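Local coordinates for putative flagella-related protein H (Methanocaldococcus jannaschii DSM 2661, PDB 4WIA) that probably binds and hydrolyses ATP with the help of magnesium, serving as an accessory component of the archaellum, the archaeal flagellum, at residues Val95-Ala100 with Asp106-Lys111; Arg116-Tyr119 with Ile125-Ser128; Ala131-Asp136 with Val140-Leu145; Ala147-Ile152 with Ile159-Asn164; Arg218-Pro221 with Ile225-Glu228. All coordinates share one frame; numbering follows the deposited sequence.

Contact 1. Residues Val95-Ala100 with Asp106-Lys111; sequences VYPLIA and DGFLKK
The ring of F108 is clasped between two residues of quite different origin: L98 CD1 comes over one face from helix 96-100, while CB of D106, from F108's own segment, lies 3.5 Å above the opposite face, toward the rim. A single aromatic ring thus carries the meeting of two short helices, with no hydrogen bond between their segments. L98 and F108 approach from opposite directions. L98 CD1 stands 4.2 Å from the centroid of the F108 ring and 15° off its normal, a CH-pi contact, and L98 CG comes within 3.8 Å of F108 CZ. Around the rest of the ring, V95 CG1 meets F108 CE1 obliquely at 3.9 Å, and P97 CB approaches F108 CZ near the ring plane at 4.4 Å. Because F108 CG is anti to the carbonyl carbon (chi1 -70°), the ring leaves the first turn of its helix toward V95, P97 and L98. Putting an alanine at L98 would probably take the methyl from over one face of F108, opening a gap there and leaving the ring freer to turn. L132 of helix 129-134 touches both L98 and F108, so the pair continues into a larger apolar cluster. G107, centre of an inverse gamma turn, is the N-cap of helix 108-114, just as V95 is that of helix 96-100. The side chain of L98 also lies about 7 Å from that of Q64, a probable ATP ligand. Two short helices meeting through one ring here follow strand 90-94, outermost in this chain, of a KaiC-type P-loop NTPase domain.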
# COMPACT_ATOMS: atom_id res chain seq x y z
N VAL A 95 6.58 -28.81 6.14
CA VAL A 95 7.42 -30.00 6.08
C VAL A 95 6.79 -31.15 6.91
O VAL A 95 7.15 -31.37 8.08
CB VAL A 95 8.83 -29.67 6.56
CG1 VAL A 95 9.74 -30.89 6.38
CG2 VAL A 95 9.37 -28.48 5.78
N TYR A 96 5.83 -31.85 6.31
CA TYR A 96 4.99 -32.84 7.06
C TYR A 96 5.75 -33.86 7.89
O TYR A 96 5.35 -34.17 9.01
CB TYR A 96 4.04 -33.59 6.13
CG TYR A 96 3.09 -32.65 5.42
CD1 TYR A 96 2.11 -31.97 6.14
CD2 TYR A 96 3.22 -32.38 4.04
CE1 TYR A 96 1.25 -31.06 5.52
CE2 TYR A 96 2.36 -31.48 3.41
CZ TYR A 96 1.38 -30.82 4.16
OH TYR A 96 0.52 -29.95 3.56
N PRO A 97 6.84 -34.40 7.34
CA PRO A 97 7.50 -35.44 8.12
C PRO A 97 8.09 -34.93 9.44
O PRO A 97 8.21 -35.71 10.41
CB PRO A 97 8.60 -35.97 7.18
CG PRO A 97 8.25 -35.49 5.80
CD PRO A 97 7.37 -34.29 5.95
N LEU A 98 8.50 -33.66 9.48
CA LEU A 98 9.01 -33.11 10.73
C LEU A 98 7.87 -32.67 11.63
O LEU A 98 8.03 -32.72 12.84
CB LEU A 98 9.99 -31.96 10.52
CG LEU A 98 11.35 -32.49 10.04
CD1 LEU A 98 12.31 -31.36 9.70
CD2 LEU A 98 12.04 -33.40 11.06
N ILE A 99 6.78 -32.19 11.04
CA ILE A 99 5.57 -31.77 11.76
C ILE A 99 4.94 -32.99 12.43
O ILE A 99 4.63 -32.98 13.59
CB ILE A 99 4.54 -31.14 10.79
CG1 ILE A 99 5.02 -29.75 10.31
CG2 ILE A 99 3.18 -31.05 11.44
CD1 ILE A 99 4.40 -29.28 9.00
N ALA A 100 4.80 -34.07 11.66
CA ALA A 100 4.28 -35.35 12.14
C ALA A 100 5.23 -36.12 13.08
O ALA A 100 4.77 -36.81 13.99
CB ALA A 100 3.89 -36.23 10.95
N ASP A 106 15.72 -37.65 6.76
CA ASP A 106 15.45 -37.58 5.32
C ASP A 106 16.36 -36.56 4.61
O ASP A 106 17.09 -35.81 5.26
CB ASP A 106 13.98 -37.20 5.15
CG ASP A 106 13.50 -37.33 3.74
OD1 ASP A 106 13.95 -36.56 2.86
OD2 ASP A 106 12.64 -38.18 3.51
N GLY A 107 16.35 -36.55 3.27
CA GLY A 107 17.14 -35.60 2.45
C GLY A 107 16.49 -34.27 2.38
O GLY A 107 16.06 -33.79 1.30
N PHE A 108 16.39 -33.64 3.55
CA PHE A 108 15.71 -32.36 3.65
C PHE A 108 16.46 -31.29 2.90
O PHE A 108 15.87 -30.52 2.16
CB PHE A 108 15.56 -31.99 5.11
CG PHE A 108 14.57 -32.86 5.84
CD1 PHE A 108 13.26 -32.92 5.40
CD2 PHE A 108 14.97 -33.66 6.91
CE1 PHE A 108 12.33 -33.72 6.04
CE2 PHE A 108 14.04 -34.46 7.56
CZ PHE A 108 12.70 -34.47 7.13
N LEU A 109 17.77 -31.28 3.07
CA LEU A 109 18.60 -30.24 2.47
C LEU A 109 18.65 -30.28 0.95
O LEU A 109 18.72 -29.25 0.29
CB LEU A 109 20.01 -30.31 3.09
CG LEU A 109 20.03 -30.06 4.62
CD1 LEU A 109 21.45 -29.88 5.10
CD2 LEU A 109 19.17 -28.89 5.10
N LYS A 110 18.63 -31.47 0.40
CA LYS A 110 18.52 -31.65 -1.04
C LYS A 110 17.20 -31.06 -1.57
O LYS A 110 17.21 -30.31 -2.53
CB LYS A 110 18.64 -33.13 -1.35
CG LYS A 110 18.46 -33.48 -2.82
CD LYS A 110 18.58 -34.96 -3.05
CE LYS A 110 18.08 -35.30 -4.44
NZ LYS A 110 18.48 -36.67 -4.83
N LYS A 111 16.09 -31.38 -0.90
CA LYS A 111 14.77 -30.78 -1.24
C LYS A 111 14.77 -29.25 -1.18
O LYS A 111 14.25 -28.56 -2.07
CB LYS A 111 13.68 -31.29 -0.29
CG LYS A 111 13.16 -32.69 -0.60
CD LYS A 111 11.72 -32.68 -1.17
CE LYS A 111 11.03 -34.05 -1.19
NZ LYS A 111 11.23 -34.90 -2.41

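Contact 2. Residues Arg116-Tyr119 with Ile125-Ser128; sequences RAFY and IFDS
F126 turns its CG anti to the carbonyl carbon (chi1 -58°), and Y119 does the same (chi1 -53°). The two side chains cross at about a right angle, with the phenol oxygen at the rim of the F126 ring. The setting is the core of a P-loop NTPase fold, where the short, weakly bonded helix 116-119 packs on strand 123-127 of the central sheet. The strand ends in D127, whose OD2 is hydrogen-bonded to S41 OG, and a cis peptide precedes S128, features consistent with a Walker B strand of the RecA-like kind. F126 points to the side where helix 116-119 lies, while I125 packs on helix 40-53. Both aromatic residues of helix 116-119 reach F126 near its own plane: Y119 OH at F126 CZ, and F118 CD2 at F126 CE1, the latter a looser approach of 4.5 Å. F118 CB lies over the centre of one face of the Y119 ring, 3.8 Å above its plane. The polar end of Y119 is satisfied in this buried place by V112 O, which the hydroxyl hydrogen-bonds, while F148 meets the same ring edge-to-face. Contact with F126 is therefore made by an oxygen already engaged elsewhere: Y119 OH stands 3.5 Å from F126 CZ.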
# COMPACT_ATOMS: atom_id res chain seq x y z
N ARG A 116 12.48 -25.48 -7.14
CA ARG A 116 12.48 -24.20 -7.85
C ARG A 116 11.45 -23.26 -7.33
O ARG A 116 11.67 -22.05 -7.28
CB ARG A 116 12.14 -24.36 -9.32
CG ARG A 116 13.03 -25.29 -10.11
CD ARG A 116 12.35 -25.58 -11.44
NE ARG A 116 13.25 -25.75 -12.55
CZ ARG A 116 12.86 -26.13 -13.78
NH1 ARG A 116 11.56 -26.34 -14.05
NH2 ARG A 116 13.78 -26.31 -14.73
N ALA A 117 10.30 -23.83 -7.01
CA ALA A 117 9.12 -23.03 -6.70
C ALA A 117 9.37 -22.06 -5.54
O ALA A 117 8.92 -20.95 -5.60
CB ALA A 117 7.92 -23.91 -6.40
N PHE A 118 10.18 -22.48 -4.56
CA PHE A 118 10.43 -21.69 -3.41
C PHE A 118 11.05 -20.37 -3.83
O PHE A 118 10.70 -19.31 -3.26
CB PHE A 118 11.41 -22.35 -2.41
CG PHE A 118 10.95 -23.64 -1.81
CD1 PHE A 118 9.66 -24.11 -1.96
CD2 PHE A 118 11.85 -24.39 -1.07
CE1 PHE A 118 9.28 -25.31 -1.39
CE2 PHE A 118 11.49 -25.61 -0.53
CZ PHE A 118 10.19 -26.07 -0.69
N TYR A 119 11.95 -20.42 -4.80
CA TYR A 119 12.87 -19.31 -5.11
C TYR A 119 12.33 -18.39 -6.20
O TYR A 119 12.92 -17.36 -6.50
CB TYR A 119 14.29 -19.82 -5.44
CG TYR A 119 14.76 -20.70 -4.35
CD1 TYR A 119 15.12 -20.15 -3.12
CD2 TYR A 119 14.73 -22.10 -4.48
CE1 TYR A 119 15.47 -20.96 -2.04
CE2 TYR A 119 15.08 -22.90 -3.41
CZ TYR A 119 15.42 -22.31 -2.18
OH TYR A 119 15.77 -23.09 -1.10
N ILE A 125 11.61 -17.97 3.61
CA ILE A 125 11.79 -18.14 5.04
C ILE A 125 11.89 -19.65 5.38
O ILE A 125 10.98 -20.37 5.01
CB ILE A 125 10.60 -17.52 5.76
CG1 ILE A 125 10.59 -16.00 5.51
CG2 ILE A 125 10.65 -17.78 7.25
CD1 ILE A 125 9.40 -15.22 6.02
N PHE A 126 12.91 -20.07 6.16
CA PHE A 126 12.96 -21.40 6.69
C PHE A 126 12.86 -21.37 8.20
O PHE A 126 13.79 -20.97 8.88
CB PHE A 126 14.26 -22.12 6.29
CG PHE A 126 14.45 -22.20 4.81
CD1 PHE A 126 13.83 -23.17 4.10
CD2 PHE A 126 15.14 -21.23 4.13
CE1 PHE A 126 13.92 -23.25 2.72
CE2 PHE A 126 15.22 -21.29 2.75
CZ PHE A 126 14.59 -22.30 2.05
N ASP A 127 11.73 -21.83 8.73
CA ASP A 127 11.51 -21.85 10.15
C ASP A 127 11.12 -23.28 10.51
O ASP A 127 9.93 -23.57 10.55
CB ASP A 127 10.37 -20.86 10.47
CG ASP A 127 10.02 -20.83 11.94
OD1 ASP A 127 10.91 -21.16 12.75
OD2 ASP A 127 8.86 -20.45 12.29
N SER A 128 12.06 -24.20 10.77
CA SER A 128 13.41 -24.01 11.24
C SER A 128 14.43 -24.62 10.28
O SER A 128 14.28 -25.78 9.86
CB SER A 128 13.49 -24.74 12.58
OG SER A 128 14.81 -25.09 13.00

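Contact 3. Residues Ala131-Asp136 with Val140-Leu145; sequences ALIAND and VNVDDL
I133 buries the largest share of this contact, sending its two branches to different partners on the segment that opens helix 142-153. With chi1 at -62° the CG1 branch is anti to the carbonyl carbon, which leaves I133 CG2 anti to the backbone N, where it meets V142 CG2 at 4.0 Å, the two side chains crossing at about a right angle. The CG1 branch runs on to I133 CD1, which meets L145 CD2 at 4.0 Å as the two side chains cross obliquely. V142 is the second main contributor; it also touches V172, I175 and I176 of helix 170-179, making it a buried link between three helices. D136 is the third, and its part is polar. D136 OD2 comes no nearer than 3.8 Å to V140 O, an approach of two oxygens and not a bond; its real partner is S138 OG in the connecting loop, which also bonds V140 N. D136 OD1 accepts from L109 N, and a carboxylate at that helix start would probably have its negative charge favoured. The new helix is closed at its start by reciprocal bonds: D144 N donates to N141 OD1 at 3.2 Å, and N141 N donates to D144 OD2 on its anti side at 3.1 Å. Helix 129-134 thus turns through a short loop into helix 142-153, whose first turn bears a classical capping box.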
# COMPACT_ATOMS: atom_id res chain seq x y z
N ALA A 131 16.22 -27.48 12.41
CA ALA A 131 15.58 -28.80 12.38
C ALA A 131 15.87 -29.54 11.06
O ALA A 131 16.13 -30.75 11.06
CB ALA A 131 14.09 -28.69 12.58
N LEU A 132 15.88 -28.82 9.94
CA LEU A 132 16.15 -29.45 8.63
C LEU A 132 17.58 -29.94 8.51
O LEU A 132 17.82 -31.00 7.92
CB LEU A 132 15.86 -28.45 7.52
CG LEU A 132 14.39 -28.08 7.34
CD1 LEU A 132 14.20 -26.89 6.42
CD2 LEU A 132 13.55 -29.25 6.81
N ILE A 133 18.55 -29.19 9.04
CA ILE A 133 19.92 -29.67 9.06
C ILE A 133 20.06 -30.87 10.00
O ILE A 133 20.54 -31.93 9.60
CB ILE A 133 20.91 -28.57 9.48
CG1 ILE A 133 20.84 -27.44 8.44
CG2 ILE A 133 22.33 -29.14 9.60
CD1 ILE A 133 21.45 -26.10 8.85
N ALA A 134 19.61 -30.71 11.24
CA ALA A 134 19.82 -31.71 12.28
C ALA A 134 19.22 -33.06 11.90
O ALA A 134 19.69 -34.07 12.38
CB ALA A 134 19.24 -31.24 13.60
N ASN A 135 18.18 -33.05 11.08
CA ASN A 135 17.55 -34.27 10.66
C ASN A 135 17.82 -34.67 9.22
O ASN A 135 17.19 -35.59 8.70
CB ASN A 135 16.06 -34.18 10.90
CG ASN A 135 15.75 -34.02 12.35
OD1 ASN A 135 16.04 -34.89 13.13
ND2 ASN A 135 15.21 -32.90 12.73
N ASP A 136 18.78 -34.01 8.58
CA ASP A 136 19.14 -34.37 7.22
C ASP A 136 19.93 -35.69 7.20
O ASP A 136 20.72 -35.97 8.11
CB ASP A 136 19.96 -33.28 6.57
CG ASP A 136 20.33 -33.62 5.17
OD1 ASP A 136 19.44 -33.52 4.31
OD2 ASP A 136 21.53 -33.99 4.94
N VAL A 140 25.14 -33.79 1.92
CA VAL A 140 25.07 -32.34 1.89
C VAL A 140 25.44 -31.85 3.28
O VAL A 140 24.82 -32.26 4.27
CB VAL A 140 23.67 -31.81 1.51
CG1 VAL A 140 23.68 -30.28 1.48
CG2 VAL A 140 23.22 -32.37 0.18
N ASN A 141 26.43 -30.96 3.34
CA ASN A 141 26.79 -30.27 4.60
C ASN A 141 26.43 -28.76 4.60
O ASN A 141 25.92 -28.20 3.61
CB ASN A 141 28.26 -30.55 4.96
CG ASN A 141 29.26 -29.82 4.08
OD1 ASN A 141 29.11 -28.66 3.74
ND2 ASN A 141 30.34 -30.51 3.76
N VAL A 142 26.68 -28.13 5.74
CA VAL A 142 26.28 -26.74 6.01
C VAL A 142 26.95 -25.73 5.09
O VAL A 142 26.30 -24.83 4.61
CB VAL A 142 26.50 -26.37 7.50
CG1 VAL A 142 26.05 -24.94 7.81
CG2 VAL A 142 25.69 -27.34 8.33
N ASP A 143 28.24 -25.90 4.84
CA ASP A 143 28.97 -25.03 3.92
C ASP A 143 28.30 -25.03 2.54
O ASP A 143 28.27 -24.00 1.86
CB ASP A 143 30.42 -25.51 3.79
CG ASP A 143 31.17 -25.42 5.09
OD1 ASP A 143 31.20 -24.33 5.71
OD2 ASP A 143 31.74 -26.43 5.52
N ASP A 144 27.81 -26.21 2.13
CA ASP A 144 27.14 -26.36 0.82
C ASP A 144 25.83 -25.61 0.85
O ASP A 144 25.46 -24.94 -0.11
CB ASP A 144 26.81 -27.82 0.51
CG ASP A 144 28.05 -28.71 0.39
OD1 ASP A 144 29.09 -28.29 -0.15
OD2 ASP A 144 27.96 -29.87 0.83
N LEU A 145 25.11 -25.78 1.93
CA LEU A 145 23.84 -25.11 2.06
C LEU A 145 24.03 -23.60 2.07
O LEU A 145 23.30 -22.87 1.39
CB LEU A 145 23.13 -25.55 3.33
CG LEU A 145 21.75 -24.95 3.55
CD1 LEU A 145 20.74 -25.49 2.54
CD2 LEU A 145 21.34 -25.23 4.98

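Contact 4. Residues Ala147-Ile152 with Ile159-Asn164; sequences AFFKRI and IICTVN. With SO4 (sulfate ion), chain F.
F149 and I159 cross at about a right angle, so that a methyl group of the isoleucine stands squarely over the aromatic face. I159 CG2 is 4.2 Å from the centroid of the F149 ring and only 4° off its normal, a nearly ideal CH-pi placement. The other branch, with CG1 anti to the carbonyl carbon (chi1 -68°), carries I159 CD1 to 3.7 Å from F149 CD1 and on to I152 CG2, at 3.9 Å; one methyl thus fills the groove between two helix residues a turn apart. C161, two positions along the strand, brings its sulfur in obliquely: C161 SG is 3.7 Å from F149 CE2, a sulfur-aromatic contact. F126 of the neighbouring strand meets the F149 ring with planes about 20° apart. The axes of the short segments, helix 147-152 and strand 159-163, approach to 10.3 Å, running roughly antiparallel. Beyond the strand, N164 ND2 donates to sulfate O3 at 2.9 Å in a fairly straight bond. K40 and Q64, both probable ATP ligands, grip the same anion, which probably comes from the crystallisation liquor. Apolar helix-on-sheet packing behind an anion site at the strand's carboxyl end is characteristic of the P-loop NTPase beta-alpha-beta crossover.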
# COMPACT_ATOMS: atom_id res chain seq x y z
N ALA A 147 26.54 -21.90 0.86
CA ALA A 147 26.97 -21.49 -0.48
C ALA A 147 25.78 -21.37 -1.42
O ALA A 147 25.73 -20.46 -2.23
CB ALA A 147 28.00 -22.48 -1.04
N PHE A 148 24.84 -22.28 -1.28
CA PHE A 148 23.65 -22.24 -2.09
C PHE A 148 22.80 -21.01 -1.77
O PHE A 148 22.32 -20.30 -2.67
CB PHE A 148 22.83 -23.51 -1.85
CG PHE A 148 21.43 -23.40 -2.38
CD1 PHE A 148 21.19 -23.53 -3.74
CD2 PHE A 148 20.39 -23.01 -1.55
CE1 PHE A 148 19.93 -23.38 -4.25
CE2 PHE A 148 19.11 -22.86 -2.06
CZ PHE A 148 18.87 -23.05 -3.42
N PHE A 149 22.55 -20.78 -0.49
CA PHE A 149 21.83 -19.53 -0.05
C PHE A 149 22.51 -18.25 -0.55
O PHE A 149 21.82 -17.33 -1.01
CB PHE A 149 21.68 -19.46 1.47
CG PHE A 149 20.64 -20.39 2.05
CD1 PHE A 149 19.69 -21.00 1.27
CD2 PHE A 149 20.66 -20.65 3.40
CE1 PHE A 149 18.79 -21.85 1.82
CE2 PHE A 149 19.73 -21.48 3.97
CZ PHE A 149 18.78 -22.07 3.18
N LYS A 150 23.83 -18.21 -0.47
CA LYS A 150 24.59 -17.07 -1.02
C LYS A 150 24.38 -16.82 -2.52
O LYS A 150 24.36 -15.69 -2.99
CB LYS A 150 26.10 -17.23 -0.72
CG LYS A 150 26.44 -16.94 0.73
CD LYS A 150 25.83 -15.64 1.26
CE LYS A 150 26.20 -15.56 2.75
NZ LYS A 150 26.42 -14.23 3.32
N ARG A 151 24.21 -17.90 -3.25
CA ARG A 151 23.93 -17.91 -4.66
C ARG A 151 22.54 -17.33 -4.90
O ARG A 151 22.36 -16.46 -5.75
CB ARG A 151 24.03 -19.39 -5.12
CG ARG A 151 24.89 -19.70 -6.30
CD ARG A 151 25.78 -20.95 -6.06
NE ARG A 151 25.01 -22.21 -5.87
CZ ARG A 151 25.41 -23.28 -5.17
NH1 ARG A 151 24.58 -24.33 -5.06
NH2 ARG A 151 26.60 -23.32 -4.57
N ILE A 152 21.57 -17.70 -4.08
CA ILE A 152 20.23 -17.12 -4.21
C ILE A 152 20.16 -15.63 -3.76
O ILE A 152 19.53 -14.80 -4.44
CB ILE A 152 19.21 -17.94 -3.44
CG1 ILE A 152 19.19 -19.38 -3.91
CG2 ILE A 152 17.84 -17.31 -3.51
CD1 ILE A 152 18.59 -19.60 -5.28
N ILE A 159 16.71 -14.19 2.21
CA ILE A 159 16.46 -15.44 2.91
C ILE A 159 16.51 -15.27 4.41
O ILE A 159 17.38 -14.60 4.94
CB ILE A 159 17.44 -16.54 2.45
CG1 ILE A 159 17.12 -16.89 1.01
CG2 ILE A 159 17.33 -17.79 3.30
CD1 ILE A 159 18.10 -17.84 0.37
N ILE A 160 15.59 -15.92 5.11
CA ILE A 160 15.50 -15.78 6.52
C ILE A 160 15.37 -17.17 7.11
O ILE A 160 14.44 -17.85 6.76
CB ILE A 160 14.21 -14.94 6.89
CG1 ILE A 160 14.22 -13.59 6.19
CG2 ILE A 160 14.14 -14.73 8.38
CD1 ILE A 160 12.98 -12.71 6.41
N CYS A 161 16.25 -17.54 8.05
CA CYS A 161 16.15 -18.82 8.74
C CYS A 161 16.11 -18.65 10.24
O CYS A 161 16.76 -17.77 10.81
CB CYS A 161 17.35 -19.69 8.46
SG CYS A 161 17.81 -19.97 6.74
N THR A 162 15.39 -19.53 10.91
CA THR A 162 15.53 -19.65 12.35
C THR A 162 16.44 -20.84 12.71
O THR A 162 16.42 -21.86 12.05
CB THR A 162 14.19 -19.78 13.03
OG1 THR A 162 13.60 -21.02 12.68
CG2 THR A 162 13.23 -18.64 12.58
N VAL A 163 17.16 -20.68 13.81
CA VAL A 163 18.07 -21.65 14.30
C VAL A 163 17.84 -21.82 15.80
O VAL A 163 17.87 -20.83 16.54
CB VAL A 163 19.48 -21.12 14.09
CG1 VAL A 163 20.51 -21.98 14.84
CG2 VAL A 163 19.82 -21.03 12.62
N ASN A 164 17.59 -23.05 16.24
CA ASN A 164 17.58 -23.36 17.66
C ASN A 164 18.93 -23.94 18.01
O ASN A 164 19.27 -25.02 17.55
CB ASN A 164 16.46 -24.33 17.98
CG ASN A 164 16.44 -24.75 19.46
OD1 ASN A 164 17.40 -24.56 20.21
ND2 ASN A 164 15.33 -25.34 19.87
S SO4 F . 12.53 -23.91 17.66
O1 SO4 F . 13.30 -23.05 18.57
O2 SO4 F . 11.05 -24.01 17.89
O3 SO4 F . 13.13 -25.23 17.98
O4 SO4 F . 12.69 -23.56 16.20

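Contact 5. Residues Arg218-Pro221 with Ile225-Glu228; sequences RVEP and IAVE
R218 and A226 form the antiparallel hydrogen-bonded pair that joins these two strands, with both backbone bonds in place. A226 N donates to R218 O at 2.9 Å, and R218 N returns a bond to A226 O at 3.1 Å. V219 and I225 make the adjoining non-hydrogen-bonded pair, their side chains on the other face of the sheet. Apolar contact is centred on A226 CB. The R218 guanidinium lies flat above it, the methyl carbon 4.0 Å from the plane and under its centre, while E220 CG also touches A226 CB at 3.8 Å. Ionic contact engages the same arginine on two sides. Starting between the backbone N and the carbonyl carbon (chi1 65°), the R218 chain then runs extended across A226, which sets NE beside E220 and NH2 on the side of E228. R218 NE pairs with E220 OE2 at 3.2 Å within its own strand; the bridge that crosses to the other segment, R218 NH2 to E228 OE2, is long and weak at 3.7 Å, with the planes 53° apart. An alanine in place of R218 would probably leave the E220 carboxylate without this mate and strip the flat cover from A226. E228 has a second partner, since its OE1 forms a salt bridge with K196, a probable ATP ligand. The hairpin of strands 214-220 and 224-227 closes one end of the mixed sheet: strand 224-227 is its outermost member in this chain, and on the V219 and I225 face both residues rest on V42 of helix 40-53, which I225 also joins at R46.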
# COMPACT_ATOMS: atom_id res chain seq x y z
N ARG A 218 6.71 -7.78 23.07
CA ARG A 218 5.87 -8.86 23.57
C ARG A 218 4.92 -9.22 22.43
O ARG A 218 4.69 -8.46 21.50
CB ARG A 218 5.14 -8.46 24.83
CG ARG A 218 4.14 -7.33 24.66
CD ARG A 218 3.86 -6.53 25.92
NE ARG A 218 3.52 -5.13 25.58
CZ ARG A 218 4.40 -4.22 25.15
NH1 ARG A 218 4.02 -2.97 24.87
NH2 ARG A 218 5.69 -4.54 25.00
N VAL A 219 4.43 -10.44 22.47
CA VAL A 219 3.52 -10.90 21.45
C VAL A 219 2.12 -10.70 22.01
O VAL A 219 1.81 -11.24 23.05
CB VAL A 219 3.79 -12.37 21.10
CG1 VAL A 219 2.78 -12.87 20.07
CG2 VAL A 219 5.23 -12.55 20.58
N GLU A 220 1.30 -9.90 21.33
CA GLU A 220 -0.02 -9.55 21.86
C GLU A 220 -1.11 -10.08 20.94
O GLU A 220 -1.00 -9.94 19.69
CB GLU A 220 -0.18 -8.01 22.03
CG GLU A 220 0.70 -7.34 23.09
CD GLU A 220 0.33 -7.65 24.52
OE1 GLU A 220 -0.55 -8.50 24.76
OE2 GLU A 220 0.93 -7.00 25.41
N PRO A 221 -2.14 -10.72 21.54
CA PRO A 221 -3.31 -11.19 20.76
C PRO A 221 -3.87 -10.08 19.85
O PRO A 221 -4.06 -8.94 20.32
CB PRO A 221 -4.34 -11.60 21.84
CG PRO A 221 -3.58 -11.75 23.11
CD PRO A 221 -2.24 -11.06 22.97
N ILE A 225 3.43 -8.51 17.18
CA ILE A 225 4.54 -7.90 17.82
C ILE A 225 4.08 -6.51 18.29
O ILE A 225 3.72 -5.67 17.47
CB ILE A 225 5.69 -7.73 16.80
CG1 ILE A 225 6.39 -9.01 16.50
CG2 ILE A 225 6.79 -6.83 17.31
CD1 ILE A 225 5.47 -9.98 15.88
N ALA A 226 4.11 -6.30 19.61
CA ALA A 226 4.02 -4.97 20.20
C ALA A 226 5.45 -4.59 20.58
O ALA A 226 6.00 -5.17 21.50
CB ALA A 226 3.14 -5.00 21.42
N VAL A 227 6.04 -3.67 19.84
CA VAL A 227 7.41 -3.21 20.11
C VAL A 227 7.41 -2.18 21.22
O VAL A 227 6.65 -1.25 21.22
CB VAL A 227 8.00 -2.55 18.87
CG1 VAL A 227 9.46 -2.24 19.10
CG2 VAL A 227 7.86 -3.48 17.70
N GLU A 228 8.22 -2.40 22.23
CA GLU A 228 8.31 -1.47 23.33
C GLU A 228 8.94 -0.19 22.82
O GLU A 228 9.94 -0.25 22.15
CB GLU A 228 9.27 -2.05 24.33
CG GLU A 228 9.31 -1.35 25.65
CD GLU A 228 9.49 -2.37 26.75
OE1 GLU A 228 10.45 -2.20 27.55
OE2 GLU A 228 8.68 -3.35 26.76

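Followed from the N terminus, the five contacts come strictly in series, each closing a short loop before the next opens, so none nests or crosses. Contact 1 folds back the chain after strand 90-94, outermost in this chain; contact 2 returns it through strand 123-127 to the sheet. Contact 3 turns helix 129-134 into helix 142-153, which contact 4 then lays against strand 158-163, the neighbour of 123-127. Contacts 1 and 3 touch, sharing backbone and carboxylate bonds; contacts 2 and 4 meet through F126 N to I160 O and the D127 and T162 side chains. Contact 5 closes a hairpin on the opposite side of the chain's centre, about 26 Å from contact 4 centre to centre, yet it belongs to the same sheet.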